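Local structure of RTX-adhesin (Marinomonas primoryensis, 5IRB) at residues S19-A23 against S193-P197; I50-Y55 against S68-L74; A112-V116 against Q185-T189; D122-A127 against A297-T301. The protein forms calcium-bound beta-sandwich domains in a giant RTX adhesin that binds its Antarctic bacterium to diatoms and ice, and probably helps retain the adhesin on its host cell's surface. One frame throughout, in Å; residues are numbered along the deposited sequence.

Contact 1 of 4, residues S19-A23 against S193-P197; sequences SVINA and SAGNP. With CA (calcium ion), chain C.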
loop_
_atom_site.group_PDB
_atom_site.type_symbol
_atom_site.label_atom_id
_atom_site.label_comp_id
_atom_site.label_asym_id
_atom_site.label_seq_id
_atom_site.Cartn_x
_atom_site.Cartn_y
_atom_site.Cartn_z
ATOM N N SER A 19 -33.777 6.512 -4.950
ATOM C CA SER A 19 -33.498 7.945 -5.128
ATOM C C SER A 19 -32.027 8.243 -5.493
ATOM O O SER A 19 -31.608 9.406 -5.462
ATOM C CB SER A 19 -33.869 8.735 -3.871
ATOM O OG SER A 19 -35.265 8.749 -3.660
ATOM N N VAL A 20 -31.267 7.205 -5.861
ATOM C CA VAL A 20 -29.841 7.347 -6.178
ATOM C C VAL A 20 -29.524 6.825 -7.571
ATOM O O VAL A 20 -29.845 5.690 -7.921
ATOM C CB VAL A 20 -28.943 6.604 -5.148
ATOM C CG1 VAL A 20 -27.464 6.650 -5.568
ATOM C CG2 VAL A 20 -29.139 7.175 -3.740
ATOM N N ILE A 21 -28.853 7.662 -8.352
ATOM C CA ILE A 21 -28.364 7.272 -9.658
ATOM C C ILE A 21 -26.859 6.953 -9.606
ATOM O O ILE A 21 -26.045 7.829 -9.293
ATOM C CB ILE A 21 -28.593 8.370 -10.695
ATOM C CG1 ILE A 21 -30.101 8.622 -10.888
ATOM C CG2 ILE A 21 -27.953 7.982 -12.019
ATOM C CD1 ILE A 21 -30.820 7.441 -11.509
ATOM N N ASN A 22 -26.510 5.698 -9.864
ATOM C CA ASN A 22 -25.115 5.274 -9.832
ATOM C C ASN A 22 -24.569 5.208 -11.253
ATOM O O ASN A 22 -25.284 5.544 -12.206
ATOM C CB ASN A 22 -24.945 3.925 -9.093
ATOM C CG ASN A 22 -25.545 2.729 -9.842
ATOM O OD1 ASN A 22 -25.879 2.802 -11.017
ATOM N ND2 ASN A 22 -25.666 1.610 -9.143
ATOM N N ALA A 23 -23.308 4.783 -11.387
ATOM C CA ALA A 23 -22.617 4.730 -12.673
ATOM C C ALA A 23 -23.342 3.856 -13.676
ATOM O O ALA A 23 -23.444 4.196 -14.853
ATOM C CB ALA A 23 -21.149 4.198 -12.485
ATOM N N SER A 193 -21.417 2.485 -1.406
ATOM C CA SER A 193 -22.796 2.178 -0.993
ATOM C C SER A 193 -23.813 2.262 -2.130
ATOM O O SER A 193 -24.926 1.733 -2.013
ATOM C CB SER A 193 -23.260 3.115 0.126
ATOM O OG SER A 193 -23.295 4.459 -0.327
ATOM N N ALA A 194 -23.456 2.942 -3.214
ATOM C CA ALA A 194 -24.340 3.001 -4.381
ATOM C C ALA A 194 -24.042 1.883 -5.363
ATOM O O ALA A 194 -24.676 1.799 -6.404
ATOM C CB ALA A 194 -24.226 4.348 -5.069
ATOM N N GLY A 195 -23.066 1.037 -5.056
ATOM C CA GLY A 195 -22.746 -0.076 -5.934
ATOM C C GLY A 195 -21.621 0.186 -6.937
ATOM O O GLY A 195 -21.306 -0.678 -7.764
ATOM N N ASN A 196 -20.981 1.350 -6.871
ATOM C CA ASN A 196 -19.949 1.613 -7.847
ATOM C C ASN A 196 -18.679 0.921 -7.406
ATOM O O ASN A 196 -18.262 1.050 -6.243
ATOM C CB ASN A 196 -19.686 3.109 -7.995
ATOM C CG ASN A 196 -20.925 3.879 -8.383
ATOM O OD1 ASN A 196 -21.591 3.565 -9.383
ATOM N ND2 ASN A 196 -21.250 4.894 -7.592
ATOM N N PRO A 197 -18.041 0.196 -8.329
ATOM C CA PRO A 197 -16.753 -0.368 -7.920
ATOM C C PRO A 197 -15.742 0.746 -7.847
ATOM O O PRO A 197 -15.888 1.753 -8.536
ATOM C CB PRO A 197 -16.426 -1.361 -9.028
ATOM C CG PRO A 197 -17.218 -0.903 -10.206
ATOM C CD PRO A 197 -18.453 -0.242 -9.671
HETATM CA CA CA C . -30.473 3.388 -7.906
HETATM O O HOH W 1 -28.049 2.901 -6.618
HETATM O O HOH W 2 -28.977 1.021 -7.271
HETATM O O HOH W 3 -31.941 1.438 -7.417
#
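N22 and N196 tie the two segments together, each asparagine spending both ends of its amide. ND2 of N22 donates to the carbonyl oxygen A194 O at 2.9 Å, nearly straight at 171°. The acceptor lies in the plane of the amide and the approach runs almost down the carbonyl bond. OD1 of N22, at the N-cap of helix 23-26, takes up E25 N. N196 works the other way round: its OD1 receives A23 N at 2.9 Å, tilted somewhat from the carbonyl plane, and its ND2 turns to K107 O. A23 N, an amide at the start of the helix, is thereby satisfied by a side chain from the other segment. With CG of N22 set between its backbone N and carbonyl carbon (chi1 69°), its CB comes to 3.4 Å from N196 OD1, and the two amide planes are turned 60° apart. Beside these polar links, V20 CG1 rests on A194 CB at 4.0 Å. V20 O binds calcium at 2.4 Å, in a site completed by T16, D18, E25 and water; D192 OD1 holds N196 N. These features mark a calcium-bound junction between successive beta-sandwich domains, probably stiffened by the ion.

Contact 2 of 4, residues I50-Y55 against S68-L74; sequences INGVTY and SVAGSDL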
loop_
_atom_site.group_PDB
_atom_site.type_symbol
_atom_site.label_atom_id
_atom_site.label_comp_id
_atom_site.label_asym_id
_atom_site.label_seq_id
_atom_site.Cartn_x
_atom_site.Cartn_y
_atom_site.Cartn_z
ATOM N N ILE A 50 -35.805 16.830 -18.030
ATOM C CA ILE A 50 -34.581 16.427 -17.355
ATOM C C ILE A 50 -33.421 16.806 -18.237
ATOM O O ILE A 50 -33.358 16.411 -19.408
ATOM C CB ILE A 50 -34.519 14.897 -17.084
ATOM C CG1 ILE A 50 -35.758 14.402 -16.330
ATOM C CG2 ILE A 50 -33.257 14.539 -16.330
ATOM C CD1 ILE A 50 -36.099 12.964 -16.633
ATOM N N ASN A 51 -32.515 17.595 -17.669
ATOM C CA ASN A 51 -31.322 18.063 -18.383
ATOM C C ASN A 51 -31.731 18.781 -19.677
ATOM O O ASN A 51 -31.104 18.617 -20.721
ATOM C CB ASN A 51 -30.382 16.873 -18.650
ATOM C CG ASN A 51 -29.025 17.289 -19.254
ATOM O OD1 ASN A 51 -28.466 18.314 -18.887
ATOM N ND2 ASN A 51 -28.503 16.478 -20.164
ATOM N N GLY A 52 -32.813 19.568 -19.599
ATOM C CA GLY A 52 -33.420 20.203 -20.763
ATOM C C GLY A 52 -34.111 19.304 -21.779
ATOM O O GLY A 52 -34.566 19.758 -22.839
ATOM N N VAL A 53 -34.243 18.025 -21.454
ATOM C CA VAL A 53 -34.804 17.080 -22.413
ATOM C C VAL A 53 -36.193 16.690 -21.927
ATOM O O VAL A 53 -36.379 16.361 -20.753
ATOM C CB VAL A 53 -33.935 15.816 -22.570
ATOM C CG1 VAL A 53 -34.571 14.862 -23.560
ATOM C CG2 VAL A 53 -32.510 16.181 -23.016
ATOM N N THR A 54 -37.163 16.727 -22.840
ATOM C CA THR A 54 -38.547 16.378 -22.533
ATOM C C THR A 54 -38.834 14.908 -22.788
ATOM O O THR A 54 -38.459 14.370 -23.829
ATOM C CB THR A 54 -39.525 17.227 -23.361
ATOM O OG1 THR A 54 -39.301 18.614 -23.075
ATOM C CG2 THR A 54 -40.988 16.873 -23.033
ATOM N N TYR A 55 -39.431 14.251 -21.800
ATOM C CA TYR A 55 -39.971 12.910 -21.983
ATOM C C TYR A 55 -41.469 12.960 -21.724
ATOM O O TYR A 55 -41.924 13.730 -20.867
ATOM C CB TYR A 55 -39.303 11.905 -21.039
ATOM C CG TYR A 55 -37.806 11.772 -21.264
ATOM C CD1 TYR A 55 -36.922 12.671 -20.699
ATOM C CD2 TYR A 55 -37.291 10.762 -22.057
ATOM C CE1 TYR A 55 -35.544 12.557 -20.904
ATOM C CE2 TYR A 55 -35.929 10.648 -22.288
ATOM C CZ TYR A 55 -35.061 11.542 -21.704
ATOM O OH TYR A 55 -33.703 11.413 -21.925
ATOM N N SER A 68 -39.488 5.612 -19.930
ATOM C CA SER A 68 -38.055 5.421 -20.121
ATOM C C SER A 68 -37.314 6.739 -20.369
ATOM O O SER A 68 -37.690 7.515 -21.265
ATOM C CB SER A 68 -37.828 4.471 -21.287
ATOM O OG SER A 68 -37.196 3.291 -20.842
ATOM N N VAL A 69 -36.271 7.000 -19.575
ATOM C CA VAL A 69 -35.463 8.203 -19.776
ATOM C C VAL A 69 -33.967 7.852 -19.846
ATOM O O VAL A 69 -33.557 6.790 -19.382
ATOM C CB VAL A 69 -35.699 9.246 -18.670
ATOM C CG1 VAL A 69 -37.180 9.523 -18.523
ATOM C CG2 VAL A 69 -35.119 8.792 -17.336
ATOM N N ALA A 70 -33.166 8.724 -20.451
ATOM C CA ALA A 70 -31.715 8.506 -20.495
ATOM C C ALA A 70 -31.079 8.706 -19.112
ATOM O O ALA A 70 -31.183 9.768 -18.504
ATOM C CB ALA A 70 -31.073 9.423 -21.526
ATOM N N GLY A 71 -30.390 7.683 -18.622
ATOM C CA GLY A 71 -29.598 7.859 -17.408
ATOM C C GLY A 71 -28.661 9.056 -17.493
ATOM O O GLY A 71 -28.462 9.761 -16.506
ATOM N N SER A 72 -28.163 9.341 -18.693
ATOM C CA SER A 72 -27.206 10.430 -18.902
ATOM C C SER A 72 -27.838 11.782 -18.630
ATOM O O SER A 72 -27.183 12.675 -18.092
ATOM C CB SER A 72 -26.649 10.405 -20.334
ATOM O OG SER A 72 -27.648 10.748 -21.290
ATOM N N ASP A 73 -29.128 11.918 -18.964
ATOM C CA ASP A 73 -29.859 13.136 -18.652
ATOM C C ASP A 73 -30.077 13.290 -17.156
ATOM O O ASP A 73 -29.949 14.389 -16.629
ATOM C CB ASP A 73 -31.188 13.169 -19.412
ATOM C CG ASP A 73 -30.985 13.429 -20.886
ATOM O OD1 ASP A 73 -30.000 14.122 -21.223
ATOM O OD2 ASP A 73 -31.782 12.940 -21.710
ATOM N N LEU A 74 -30.372 12.197 -16.467
ATOM C CA LEU A 74 -30.499 12.259 -15.017
ATOM C C LEU A 74 -29.137 12.622 -14.388
ATOM O O LEU A 74 -29.039 13.511 -13.541
ATOM C CB LEU A 74 -31.011 10.920 -14.461
ATOM C CG LEU A 74 -32.477 10.536 -14.704
ATOM C CD1 LEU A 74 -32.720 9.054 -14.438
ATOM C CD2 LEU A 74 -33.356 11.401 -13.810
#
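I50, in a beta hairpin with a two-residue (N51-G52) type I' turn, touches L74 at the edge of the N-terminal beta sandwich, where 53-55 of one sheet and 68-70 of the other run nearly antiparallel. The turn, from I50 to V53, is closed by paired backbone bonds between these two residues. I50 CG2 packs on L74 CD2 at 4.0 Å, while its CD1 meets V69 CG1, the two side chains crossing at about a right angle. Next, N51 stretches out with CG anti to the backbone N (chi1 -173°), which brings ND2 to D73 OD1 at 3.0 Å. That bond is nearly straight and reaches the anti side of the carboxylate, 23° out of its plane; N51 N binds D77 OD1. V53 lays CG2 against the same carboxylate, 3.6 Å from D73 OD2. Y55 then completes the grip on buried D73: Y55 OH donates to D73 OD2 at a very short 2.5 Å and accepts A70 N at 3.1 Å. The ring and carboxylate planes stand 61° apart, with OD2 at the ring edge. Over one ring face lies V69 CG1, a CH-pi contact 3.7 Å from the ring centroid.

Contact 3 of 4, residues A112-V116 against Q185-T189; sequences ATIRV and QVSVT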
loop_
_atom_site.group_PDB
_atom_site.type_symbol
_atom_site.label_atom_id
_atom_site.label_comp_id
_atom_site.label_asym_id
_atom_site.label_seq_id
_atom_site.Cartn_x
_atom_site.Cartn_y
_atom_site.Cartn_z
ATOM N N ALA A 112 -10.830 5.925 -3.514
ATOM C CA ALA A 112 -10.161 5.062 -2.550
ATOM C C ALA A 112 -8.662 5.322 -2.619
ATOM O O ALA A 112 -8.092 5.437 -3.707
ATOM C CB ALA A 112 -10.448 3.614 -2.838
ATOM N N THR A 113 -8.029 5.424 -1.456
ATOM C CA THR A 113 -6.585 5.594 -1.425
ATOM C C THR A 113 -5.946 4.401 -0.708
ATOM O O THR A 113 -6.606 3.690 0.045
ATOM C CB THR A 113 -6.161 6.892 -0.725
ATOM O OG1 THR A 113 -6.607 6.885 0.637
ATOM C CG2 THR A 113 -6.712 8.137 -1.462
ATOM N N ILE A 114 -4.629 4.248 -0.883
ATOM C CA ILE A 114 -3.872 3.204 -0.173
ATOM C C ILE A 114 -2.438 3.708 -0.004
ATOM O O ILE A 114 -1.900 4.379 -0.882
ATOM C CB ILE A 114 -3.922 1.843 -0.917
ATOM C CG1 ILE A 114 -3.182 0.746 -0.137
ATOM C CG2 ILE A 114 -3.415 1.990 -2.339
ATOM C CD1 ILE A 114 -3.517 -0.669 -0.598
ATOM N N ARG A 115 -1.871 3.477 1.175
ATOM C CA ARG A 115 -0.436 3.685 1.358
ATOM C C ARG A 115 0.212 2.388 1.883
ATOM O O ARG A 115 -0.442 1.555 2.531
ATOM C CB ARG A 115 -0.164 4.858 2.313
ATOM C CG ARG A 115 -0.609 4.602 3.745
ATOM C CD ARG A 115 -0.540 5.844 4.623
ATOM N NE ARG A 115 -0.426 5.500 6.045
ATOM C CZ ARG A 115 -1.305 5.840 6.994
ATOM N NH1 ARG A 115 -1.087 5.471 8.254
ATOM N NH2 ARG A 115 -2.389 6.553 6.698
ATOM N N VAL A 116 1.501 2.241 1.595
ATOM C CA VAL A 116 2.307 1.114 2.048
ATOM C C VAL A 116 3.478 1.624 2.890
ATOM O O VAL A 116 4.206 2.529 2.473
ATOM C CB VAL A 116 2.835 0.284 0.872
ATOM C CG1 VAL A 116 3.667 -0.905 1.373
ATOM C CG2 VAL A 116 1.677 -0.208 0.020
ATOM N N GLN A 185 3.288 -2.549 -7.428
ATOM C CA GLN A 185 1.989 -1.975 -7.115
ATOM C C GLN A 185 1.190 -2.738 -6.068
ATOM O O GLN A 185 1.247 -3.971 -6.002
ATOM C CB GLN A 185 1.138 -1.832 -8.363
ATOM C CG GLN A 185 1.569 -0.691 -9.233
ATOM C CD GLN A 185 0.379 0.117 -9.717
ATOM O OE1 GLN A 185 0.436 1.347 -9.766
ATOM N NE2 GLN A 185 -0.717 -0.567 -10.053
ATOM N N VAL A 186 0.557 -1.967 -5.186
ATOM C CA VAL A 186 -0.406 -2.459 -4.210
ATOM C C VAL A 186 -1.763 -1.803 -4.463
ATOM O O VAL A 186 -1.829 -0.587 -4.637
ATOM C CB VAL A 186 0.052 -2.157 -2.781
ATOM C CG1 VAL A 186 -0.910 -2.731 -1.781
ATOM C CG2 VAL A 186 1.441 -2.776 -2.554
ATOM N N SER A 187 -2.835 -2.592 -4.490
ATOM C CA SER A 187 -4.169 -2.039 -4.753
ATOM C C SER A 187 -5.195 -2.411 -3.720
ATOM O O SER A 187 -5.105 -3.477 -3.094
ATOM C CB SER A 187 -4.702 -2.519 -6.096
ATOM O OG SER A 187 -3.856 -2.125 -7.146
ATOM N N VAL A 188 -6.230 -1.579 -3.640
ATOM C CA VAL A 188 -7.372 -1.853 -2.801
ATOM C C VAL A 188 -8.570 -1.749 -3.728
ATOM O O VAL A 188 -8.699 -0.801 -4.495
ATOM C CB VAL A 188 -7.514 -0.876 -1.584
ATOM C CG1 VAL A 188 -7.581 0.601 -2.001
ATOM C CG2 VAL A 188 -8.750 -1.237 -0.779
ATOM N N THR A 189 -9.436 -2.749 -3.686
ATOM C CA THR A 189 -10.629 -2.709 -4.492
ATOM C C THR A 189 -11.860 -2.947 -3.619
ATOM O O THR A 189 -11.779 -3.592 -2.576
ATOM C CB THR A 189 -10.548 -3.760 -5.601
ATOM O OG1 THR A 189 -10.446 -5.048 -4.985
ATOM C CG2 THR A 189 -9.288 -3.551 -6.440
#
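I114 and V188 face each other across the interior of the middle beta sandwich, a domain consistent with an immunoglobulin-like fold, in which strand 112-116 belongs to one sheet and strand 183-191 to the other. The strand segments pass 7.0 Å apart at 143°, and no hydrogen bond joins them; the link is made by apolar side chains. Along each strand the residues alternate. A112, I114 and V116 point into the gap, as do V186 and V188, whereas T113, R115, S187 and T189 point away and leave the interior to hydrocarbon. I114 carries the centre of the contact. Its chain is extended, with CG1 anti to the backbone N (chi1 -177°) and CD1 continuing toward the facing strand, so that its end passes between the two valines and meets V186 CG1 at 3.5 Å. The side chains of I114 and V186 cross at about a right angle. V188 answers from the facing strand at the base of the isoleucine: with CG1 held between its own backbone N and carbonyl carbon (chi1 56°), this methyl lies 4.0 Å from I114 CB and 4.2 Å from A112 CB. It also approaches the backbone at T113 O. W169, from strand 168-174, packs on I114, V116 and V186, while V150 and M152 add to the packing on V186. Of the two V186 branches, CG1 lies nearest I114 CD1, while CG2 makes the closer approach to V116 CG2, at 3.6 Å.

Contact 4 of 4, residues D122-A127 against A297-T301; sequences DDVVNA and AAGNT. With CA (calcium ion), chain F; CA (calcium ion), chain G.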
loop_
_atom_site.group_PDB
_atom_site.type_symbol
_atom_site.label_atom_id
_atom_site.label_comp_id
_atom_site.label_asym_id
_atom_site.label_seq_id
_atom_site.Cartn_x
_atom_site.Cartn_y
_atom_site.Cartn_z
ATOM N N ASP A 122 13.999 -0.121 7.952
ATOM C CA ASP A 122 14.784 0.895 7.259
ATOM C C ASP A 122 14.485 0.933 5.776
ATOM O O ASP A 122 15.203 1.606 5.047
ATOM C CB ASP A 122 16.298 0.647 7.424
ATOM C CG ASP A 122 16.726 -0.734 6.923
ATOM O OD1 ASP A 122 15.857 -1.515 6.488
ATOM O OD2 ASP A 122 17.933 -1.037 6.961
ATOM N N ASP A 123 13.476 0.173 5.338
ATOM C CA ASP A 123 13.078 0.153 3.931
ATOM C C ASP A 123 14.199 -0.472 3.081
ATOM O O ASP A 123 14.298 -0.229 1.869
ATOM C CB ASP A 123 12.723 1.557 3.433
ATOM C CG ASP A 123 11.658 1.543 2.350
ATOM O OD1 ASP A 123 10.787 0.636 2.325
ATOM O OD2 ASP A 123 11.748 2.429 1.485
ATOM N N VAL A 124 15.050 -1.257 3.738
ATOM C CA VAL A 124 16.082 -2.049 3.067
ATOM C C VAL A 124 15.958 -3.541 3.418
ATOM O O VAL A 124 15.894 -3.932 4.598
ATOM C CB VAL A 124 17.495 -1.531 3.432
ATOM C CG1 VAL A 124 18.569 -2.369 2.770
ATOM C CG2 VAL A 124 17.623 -0.074 3.034
ATOM N N VAL A 125 15.952 -4.391 2.399
ATOM C CA VAL A 125 15.920 -5.828 2.644
ATOM C C VAL A 125 17.344 -6.359 2.725
ATOM O O VAL A 125 18.040 -6.431 1.707
ATOM C CB VAL A 125 15.157 -6.593 1.558
ATOM C CG1 VAL A 125 15.241 -8.095 1.821
ATOM C CG2 VAL A 125 13.675 -6.159 1.542
ATOM N N ASN A 126 17.787 -6.726 3.923
ATOM C CA ASN A 126 19.138 -7.276 4.055
ATOM C C ASN A 126 19.176 -8.796 3.867
ATOM O O ASN A 126 18.139 -9.417 3.627
ATOM C CB ASN A 126 19.783 -6.871 5.400
ATOM C CG ASN A 126 19.177 -7.587 6.607
ATOM O OD1 ASN A 126 18.464 -8.589 6.480
ATOM N ND2 ASN A 126 19.495 -7.090 7.794
ATOM N N ALA A 127 20.373 -9.377 4.010
ATOM C CA ALA A 127 20.573 -10.809 3.775
ATOM C C ALA A 127 19.649 -11.691 4.610
ATOM O O ALA A 127 18.972 -12.572 4.090
ATOM C CB ALA A 127 22.055 -11.190 4.038
ATOM N N ALA A 297 25.281 -0.382 6.994
ATOM C CA ALA A 297 24.116 0.252 7.611
ATOM C C ALA A 297 22.882 -0.631 7.541
ATOM O O ALA A 297 22.036 -0.566 8.426
ATOM C CB ALA A 297 23.816 1.629 6.959
ATOM N N ALA A 298 22.782 -1.463 6.508
ATOM C CA ALA A 298 21.676 -2.428 6.413
ATOM C C ALA A 298 21.717 -3.515 7.466
ATOM O O ALA A 298 20.716 -4.193 7.667
ATOM C CB ALA A 298 21.653 -3.072 5.044
ATOM N N GLY A 299 22.858 -3.686 8.136
ATOM C CA GLY A 299 22.961 -4.682 9.188
ATOM C C GLY A 299 23.597 -5.996 8.774
ATOM O O GLY A 299 23.652 -6.933 9.574
ATOM N N ASN A 300 24.070 -6.081 7.534
ATOM C CA ASN A 300 24.797 -7.261 7.106
ATOM C C ASN A 300 26.139 -7.282 7.812
ATOM O O ASN A 300 26.637 -6.241 8.191
ATOM C CB ASN A 300 25.014 -7.253 5.600
ATOM C CG ASN A 300 23.719 -7.196 4.836
ATOM O OD1 ASN A 300 22.842 -8.036 5.034
ATOM N ND2 ASN A 300 23.593 -6.209 3.961
ATOM N N THR A 301 26.732 -8.456 7.966
ATOM C CA THR A 301 28.055 -8.543 8.595
ATOM C C THR A 301 29.041 -9.215 7.667
ATOM O O THR A 301 28.648 -9.950 6.759
ATOM C CB THR A 301 28.002 -9.329 9.906
ATOM O OG1 THR A 301 27.473 -10.636 9.643
ATOM C CG2 THR A 301 27.064 -8.613 10.889
HETATM CA CA CA F . 15.870 -3.912 6.762
HETATM CA CA CA G . 9.453 2.135 0.823
HETATM O O HOH W 4 18.372 -3.555 6.932
HETATM O O HOH W 5 15.560 -3.637 8.695
HETATM O O HOH W 6 8.749 3.452 2.609
HETATM O O HOH W 7 10.669 3.755 -0.815
HETATM O O HOH W 8 7.125 0.560 1.283
HETATM O O HOH W 9 7.816 3.316 -0.986
#
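D122 and A298 are joined through water 4, which is itself a calcium ligand at 2.5 Å. The water donates to D122 OD2 at 2.6 Å and to A298 O at a very short 2.5 Å, so the metal reaches across to the second segment by way of its own hydration. D122 OD1 and V124 O bind this ion directly; T120 and E129 complete the protein part of the site. The charge of the ion would be expected to polarise water 4. OD1 of D122 also accepts V124 N, from well above the carboxylate plane, forming an Asx turn that helps hold the carboxylate. This is the calcium-bound junction between two consecutive beta-sandwich domains: strand 124-125 belongs to the middle one, and the loop ahead of strand 301-312 to the last. A298 O takes a second donor, N126 ND2, at 3.1 Å, tilted 27° from the carbonyl plane. V124 CG1 packs on A298 CB at 3.9 Å. Next to them N300 OD1 accepts A127 N at 3.0 Å, within its carbonyl plane, and sits 3.3 Å from N126 CB as the two asparagine side chains run by each other in reverse sense, their amide planes 51° apart. Further out, N300 ND2 is held by D209 O and N300 N by D296 OD1; D209 and D296 are themselves ligands of a further calcium. D123 lies far from the second segment and binds its own calcium with both carboxylate oxygens, while T205 O reaches the same ion and OD1 also accepts I119 N.

Contacts 1 and 4 are equivalent junctions, first to second domain and second to third, on opposite sides of the middle of the chain. The centres of contacts 1 and 4 are 47 Å apart. Contact 3 lies within the domain they share: its centre is 21 Å from that of contact 1, whose second segment follows 185-189 closely in sequence, and 26 Å from that of contact 4, with nearest atoms about 7 Å apart. Contact 2 belongs to the first domain and meets contact 1 through packing of I21 CD1 on L74 CD1, 3.8 Å apart. Calcium lies in contacts 1 and 4; in contacts 2 and 3 the side chains of I50 and V116 come within about 6 and 7 Å of a bound ion.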